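Long-range contact in putative lipoprotein (Clostridium difficile, PDB 4EXR), which is of unknown function but is probably a secreted, membrane-tethered lipoprotein built from two PepSY-type (YPEB) domains and forming a dimer: residues A[54-66]-A[76-88]. Residues are numbered along the deposited sequence; the frame is centred on the assembly and turned at random.
Sequences SLERDLNKFVYTV and KMKIDANTKDVLE. With PO4 (phosphate ion), chain C.
Lys61 and Asp80 form a salt bridge at the end of the strand ladder, where strand 61-69 begins and strand 73-80 ends: the lysine crosses the carboxylate at about a right angle, bends at its last torsion (chi4 -85°) and brings NZ to 2.9 Å from Asp80 OD2, on the anti lone pair. The other oxygen of Asp80, OD1, faces its own turn, accepting from Asn82 N nearly along the C-O axis (2.7 Å) and from Thr83 N above the carboxylate plane, consistent with the Asx turn orienting the carboxylate. A water that accepts from Phe62 N and Asn82 ND2 and donates to Asp80 OD1 ties the strand to this turn. Ala81 takes the next place: its N donates to Phe62 O (2.8 Å), tilted 32° from the carbonyl plane, while its CB touches Tyr64 CE2 at 3.5 Å and Leu55 CD1 at 3.8 Å. Leu55 CD1 also lies over one face of the Tyr64 ring, near the rim; the ring's hydroxyl is hydrogen-bonded to Val32 O. Beyond Ala81 the backbones pair regularly, with two-way bonds between Tyr64 and Ile79 and between Val66 and Met77, a selenomethionine. Tyr64, Ile79, Val66 and Met77 share one sheet face, where helix 34-44 packs on Tyr64 and Val66. On the other face Val63 CG2 meets Leu87 CD1 at 3.8 Å, and Thr65 OG1 lies alongside the extended Lys78 chain, 3.7 Å from CG. Lys78 also sits opposite Leu87 and Glu88 in a classic beta bulge, and Glu88 continues the sheet into the second subunit. Strands 61-69 and 73-80 thus make an antiparallel hairpin in the first PepSY domain's part of the continuous sheet, backed by helix 34-44.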
loop_
_atom_site.group_PDB
_atom_site.type_symbol
_atom_site.label_atom_id
_atom_site.label_comp_id
_atom_site.label_asym_id
_atom_site.label_seq_id
_atom_site.Cartn_x
_atom_site.Cartn_y
_atom_site.Cartn_z
ATOM N N SER A 54 -10.357 11.751 4.658
ATOM C CA SER A 54 -11.721 11.231 4.724
ATOM C C SER A 54 -11.936 10.410 5.984
ATOM O O SER A 54 -10.988 9.974 6.621
ATOM C CB SER A 54 -12.054 10.392 3.492
ATOM O OG SER A 54 -11.318 9.185 3.494
ATOM N N LEU A 55 -13.203 10.227 6.331
ATOM C CA LEU A 55 -13.592 9.358 7.422
ATOM C C LEU A 55 -14.679 8.442 6.888
ATOM O O LEU A 55 -15.664 8.904 6.310
ATOM C CB LEU A 55 -14.125 10.181 8.595
ATOM C CG LEU A 55 -14.660 9.366 9.791
ATOM C CD1 LEU A 55 -13.589 8.435 10.365
ATOM C CD2 LEU A 55 -15.181 10.314 10.848
ATOM N N GLU A 56 -14.493 7.141 7.063
ATOM C CA GLU A 56 -15.499 6.181 6.639
ATOM C C GLU A 56 -15.506 4.987 7.576
ATOM O O GLU A 56 -14.579 4.790 8.360
ATOM C CB GLU A 56 -15.216 5.708 5.215
ATOM C CG GLU A 56 -13.955 4.881 5.097
ATOM C CD GLU A 56 -13.431 4.817 3.673
ATOM O OE1 GLU A 56 -14.164 5.230 2.749
ATOM O OE2 GLU A 56 -12.282 4.363 3.482
ATOM N N ARG A 57 -16.573 4.198 7.494
ATOM C CA ARG A 57 -16.690 2.960 8.249
ATOM C C ARG A 57 -15.974 1.849 7.491
ATOM O O ARG A 57 -16.099 1.742 6.272
ATOM C CB ARG A 57 -18.169 2.603 8.431
ATOM C CG ARG A 57 -18.448 1.363 9.287
ATOM C CD ARG A 57 -19.952 1.213 9.541
ATOM N NE ARG A 57 -20.278 0.114 10.452
ATOM C CZ ARG A 57 -20.775 -1.059 10.066
ATOM N NH1 ARG A 57 -21.004 -1.297 8.780
ATOM N NH2 ARG A 57 -21.045 -1.996 10.967
ATOM N N ASP A 58 -15.208 1.037 8.211
ATOM C CA ASP A 58 -14.588 -0.141 7.614
ATOM C C ASP A 58 -14.852 -1.320 8.538
ATOM O O ASP A 58 -14.164 -1.485 9.546
ATOM C CB ASP A 58 -13.085 0.061 7.419
ATOM C CG ASP A 58 -12.443 -1.040 6.574
ATOM O OD1 ASP A 58 -12.943 -2.187 6.576
ATOM O OD2 ASP A 58 -11.428 -0.754 5.903
ATOM N N LEU A 59 -15.850 -2.126 8.188
ATOM C CA LEU A 59 -16.334 -3.204 9.051
ATOM C C LEU A 59 -16.752 -2.662 10.414
ATOM O O LEU A 59 -17.733 -1.923 10.522
ATOM C CB LEU A 59 -15.285 -4.313 9.204
ATOM C CG LEU A 59 -14.706 -4.858 7.895
ATOM C CD1 LEU A 59 -13.646 -5.911 8.170
ATOM C CD2 LEU A 59 -15.809 -5.414 7.004
ATOM N N ASN A 60 -15.999 -3.018 11.450
ATOM C CA ASN A 60 -16.326 -2.581 12.803
ATOM C C ASN A 60 -15.414 -1.480 13.343
ATOM O O ASN A 60 -15.300 -1.301 14.560
ATOM C CB ASN A 60 -16.358 -3.777 13.759
ATOM C CG ASN A 60 -17.597 -4.635 13.574
ATOM O OD1 ASN A 60 -18.661 -4.136 13.200
ATOM N ND2 ASN A 60 -17.466 -5.931 13.835
ATOM N N LYS A 61 -14.781 -0.742 12.431
ATOM C CA LYS A 61 -13.931 0.386 12.787
ATOM C C LYS A 61 -14.351 1.628 12.002
ATOM O O LYS A 61 -14.874 1.525 10.897
ATOM C CB LYS A 61 -12.472 0.088 12.431
ATOM C CG LYS A 61 -11.763 -0.953 13.274
ATOM C CD LYS A 61 -10.426 -1.305 12.620
ATOM C CE LYS A 61 -9.498 -2.076 13.557
ATOM N NZ LYS A 61 -8.711 -1.158 14.435
ATOM N N PHE A 62 -14.114 2.804 12.570
ATOM C CA PHE A 62 -14.171 4.022 11.778
ATOM C C PHE A 62 -12.742 4.459 11.557
ATOM O O PHE A 62 -11.903 4.402 12.466
ATOM C CB PHE A 62 -15.016 5.098 12.451
ATOM C CG PHE A 62 -16.456 4.703 12.603
ATOM C CD1 PHE A 62 -16.875 3.977 13.709
ATOM C CD2 PHE A 62 -17.379 5.005 11.612
ATOM C CE1 PHE A 62 -18.199 3.590 13.844
ATOM C CE2 PHE A 62 -18.715 4.616 11.747
ATOM C CZ PHE A 62 -19.116 3.909 12.855
ATOM N N VAL A 63 -12.461 4.872 10.331
ATOM C CA VAL A 63 -11.088 5.024 9.893
ATOM C C VAL A 63 -10.907 6.338 9.143
ATOM O O VAL A 63 -11.642 6.622 8.199
ATOM C CB VAL A 63 -10.686 3.832 8.971
ATOM C CG1 VAL A 63 -9.277 4.002 8.414
ATOM C CG2 VAL A 63 -10.815 2.497 9.728
ATOM N N TYR A 64 -9.939 7.135 9.591
ATOM C CA TYR A 64 -9.468 8.291 8.843
ATOM C C TYR A 64 -8.464 7.824 7.819
ATOM O O TYR A 64 -7.568 7.039 8.140
ATOM C CB TYR A 64 -8.738 9.276 9.761
ATOM C CG TYR A 64 -9.615 10.030 10.734
ATOM C CD1 TYR A 64 -10.484 11.033 10.294
ATOM C CD2 TYR A 64 -9.538 9.774 12.101
ATOM C CE1 TYR A 64 -11.281 11.733 11.202
ATOM C CE2 TYR A 64 -10.320 10.468 13.009
ATOM C CZ TYR A 64 -11.186 11.439 12.563
ATOM O OH TYR A 64 -11.953 12.116 13.487
ATOM N N THR A 65 -8.600 8.308 6.587
ATOM C CA THR A 65 -7.553 8.094 5.591
ATOM C C THR A 65 -6.993 9.469 5.280
ATOM O O THR A 65 -7.751 10.370 4.946
ATOM C CB THR A 65 -8.110 7.426 4.315
ATOM O OG1 THR A 65 -8.698 6.167 4.665
ATOM C CG2 THR A 65 -6.998 7.199 3.252
ATOM N N VAL A 66 -5.679 9.632 5.445
ATOM C CA VAL A 66 -5.014 10.902 5.183
ATOM C C VAL A 66 -4.008 10.643 4.073
ATOM O O VAL A 66 -3.187 9.730 4.178
ATOM C CB VAL A 66 -4.248 11.420 6.414
ATOM C CG1 VAL A 66 -3.783 12.869 6.179
ATOM C CG2 VAL A 66 -5.110 11.327 7.677
ATOM N N LYS A 76 0.137 7.626 2.265
ATOM C CA LYS A 76 -1.228 7.370 2.686
ATOM C C LYS A 76 -1.224 6.706 4.044
ATOM O O LYS A 76 -0.521 5.717 4.274
ATOM C CB LYS A 76 -1.983 6.509 1.676
ATOM C CG LYS A 76 -3.413 6.204 2.120
ATOM C CD LYS A 76 -4.223 5.512 1.041
ATOM C CE LYS A 76 -3.721 4.111 0.784
ATOM N NZ LYS A 76 -4.631 3.382 -0.145
HETATM N N MSE A 77 -1.983 7.287 4.963
HETATM C CA MSE A 77 -2.085 6.701 6.290
HETATM C C MSE A 77 -3.540 6.433 6.608
HETATM O O MSE A 77 -4.417 7.232 6.278
HETATM C CB MSE A 77 -1.494 7.616 7.364
HETATM C CG MSE A 77 0.011 7.786 7.282
HETATM SE SE MSE A 77 0.703 8.679 8.857
HETATM C CE MSE A 77 0.423 7.276 10.170
ATOM N N LYS A 78 -3.783 5.305 7.249
ATOM C CA LYS A 78 -5.107 5.017 7.804
ATOM C C LYS A 78 -4.986 4.945 9.313
ATOM O O LYS A 78 -4.096 4.282 9.837
ATOM C CB LYS A 78 -5.686 3.722 7.242
ATOM C CG LYS A 78 -6.085 3.819 5.771
ATOM C CD LYS A 78 -6.710 2.514 5.303
ATOM C CE LYS A 78 -7.225 2.640 3.879
ATOM N NZ LYS A 78 -7.386 1.297 3.249
ATOM N N ILE A 79 -5.881 5.652 9.993
ATOM C CA ILE A 79 -5.841 5.792 11.438
ATOM C C ILE A 79 -7.218 5.479 12.008
ATOM O O ILE A 79 -8.221 6.045 11.564
ATOM C CB ILE A 79 -5.455 7.246 11.824
ATOM C CG1 ILE A 79 -4.049 7.580 11.312
ATOM C CG2 ILE A 79 -5.519 7.432 13.331
ATOM C CD1 ILE A 79 -3.845 9.057 11.039
ATOM N N ASP A 80 -7.274 4.564 12.976
ATOM C CA ASP A 80 -8.523 4.280 13.688
ATOM C C ASP A 80 -9.028 5.532 14.403
ATOM O O ASP A 80 -8.307 6.138 15.196
ATOM C CB ASP A 80 -8.301 3.148 14.696
ATOM C CG ASP A 80 -9.605 2.648 15.336
ATOM O OD1 ASP A 80 -10.373 3.455 15.900
ATOM O OD2 ASP A 80 -9.851 1.426 15.280
ATOM N N ALA A 81 -10.271 5.909 14.121
ATOM C CA ALA A 81 -10.833 7.181 14.587
ATOM C C ALA A 81 -11.216 7.138 16.071
ATOM O O ALA A 81 -11.634 8.138 16.638
ATOM C CB ALA A 81 -12.040 7.556 13.759
ATOM N N ASN A 82 -11.071 5.977 16.685
ATOM C CA ASN A 82 -11.340 5.851 18.116
ATOM C C ASN A 82 -10.110 5.474 18.932
ATOM O O ASN A 82 -9.936 5.947 20.054
ATOM C CB ASN A 82 -12.499 4.881 18.369
ATOM C CG ASN A 82 -13.830 5.472 17.959
ATOM O OD1 ASN A 82 -14.273 6.470 18.532
ATOM N ND2 ASN A 82 -14.468 4.877 16.957
ATOM N N THR A 83 -9.243 4.647 18.359
ATOM C CA THR A 83 -8.102 4.127 19.107
ATOM C C THR A 83 -6.790 4.791 18.734
ATOM O O THR A 83 -5.804 4.666 19.461
ATOM C CB THR A 83 -7.952 2.609 18.924
ATOM O OG1 THR A 83 -7.523 2.329 17.589
ATOM C CG2 THR A 83 -9.285 1.900 19.194
ATOM N N LYS A 84 -6.780 5.480 17.592
ATOM C CA LYS A 84 -5.590 6.160 17.091
ATOM C C LYS A 84 -4.536 5.191 16.529
ATOM O O LYS A 84 -3.449 5.619 16.134
ATOM C CB LYS A 84 -4.989 7.078 18.166
ATOM C CG LYS A 84 -4.380 8.365 17.659
ATOM C CD LYS A 84 -3.457 8.984 18.707
ATOM C CE LYS A 84 -4.225 9.502 19.909
ATOM N NZ LYS A 84 -4.920 10.788 19.619
ATOM N N ASP A 85 -4.858 3.897 16.484
ATOM C CA ASP A 85 -3.960 2.901 15.881
ATOM C C ASP A 85 -3.727 3.207 14.401
ATOM O O ASP A 85 -4.676 3.489 13.675
ATOM C CB ASP A 85 -4.574 1.510 15.942
ATOM C CG ASP A 85 -4.696 0.980 17.356
ATOM O OD1 ASP A 85 -3.788 1.244 18.178
ATOM O OD2 ASP A 85 -5.711 0.299 17.640
ATOM N N VAL A 86 -2.477 3.114 13.958
ATOM C CA VAL A 86 -2.143 3.251 12.541
ATOM C C VAL A 86 -2.420 1.917 11.852
ATOM O O VAL A 86 -1.782 0.923 12.150
ATOM C CB VAL A 86 -0.666 3.648 12.355
ATOM C CG1 VAL A 86 -0.291 3.722 10.850
ATOM C CG2 VAL A 86 -0.395 4.981 13.035
ATOM N N LEU A 87 -3.398 1.890 10.956
ATOM C CA LEU A 87 -3.797 0.650 10.292
ATOM C C LEU A 87 -3.050 0.449 8.968
ATOM O O LEU A 87 -2.890 -0.667 8.482
ATOM C CB LEU A 87 -5.285 0.697 10.004
ATOM C CG LEU A 87 -6.107 0.922 11.279
ATOM C CD1 LEU A 87 -7.579 1.014 10.943
ATOM C CD2 LEU A 87 -5.822 -0.191 12.287
ATOM N N GLU A 88 -2.625 1.547 8.379
ATOM C CA GLU A 88 -1.823 1.483 7.164
ATOM C C GLU A 88 -0.914 2.695 7.103
ATOM O O GLU A 88 -1.305 3.788 7.501
ATOM C CB GLU A 88 -2.698 1.408 5.909
ATOM C CG GLU A 88 -1.868 1.306 4.621
ATOM C CD GLU A 88 -2.690 1.234 3.345
ATOM O OE1 GLU A 88 -3.922 1.416 3.393
ATOM O OE2 GLU A 88 -2.088 1.000 2.275
HETATM P P PO4 C . -3.973 -0.206 -0.705
HETATM O O1 PO4 C . -5.449 -0.261 -1.022
HETATM O O2 PO4 C . -3.596 -1.407 0.130
HETATM O O3 PO4 C . -3.174 -0.194 -1.983
HETATM O O4 PO4 C . -3.693 1.039 0.080
HETATM O O HOH W 1 -13.193 2.840 15.237
#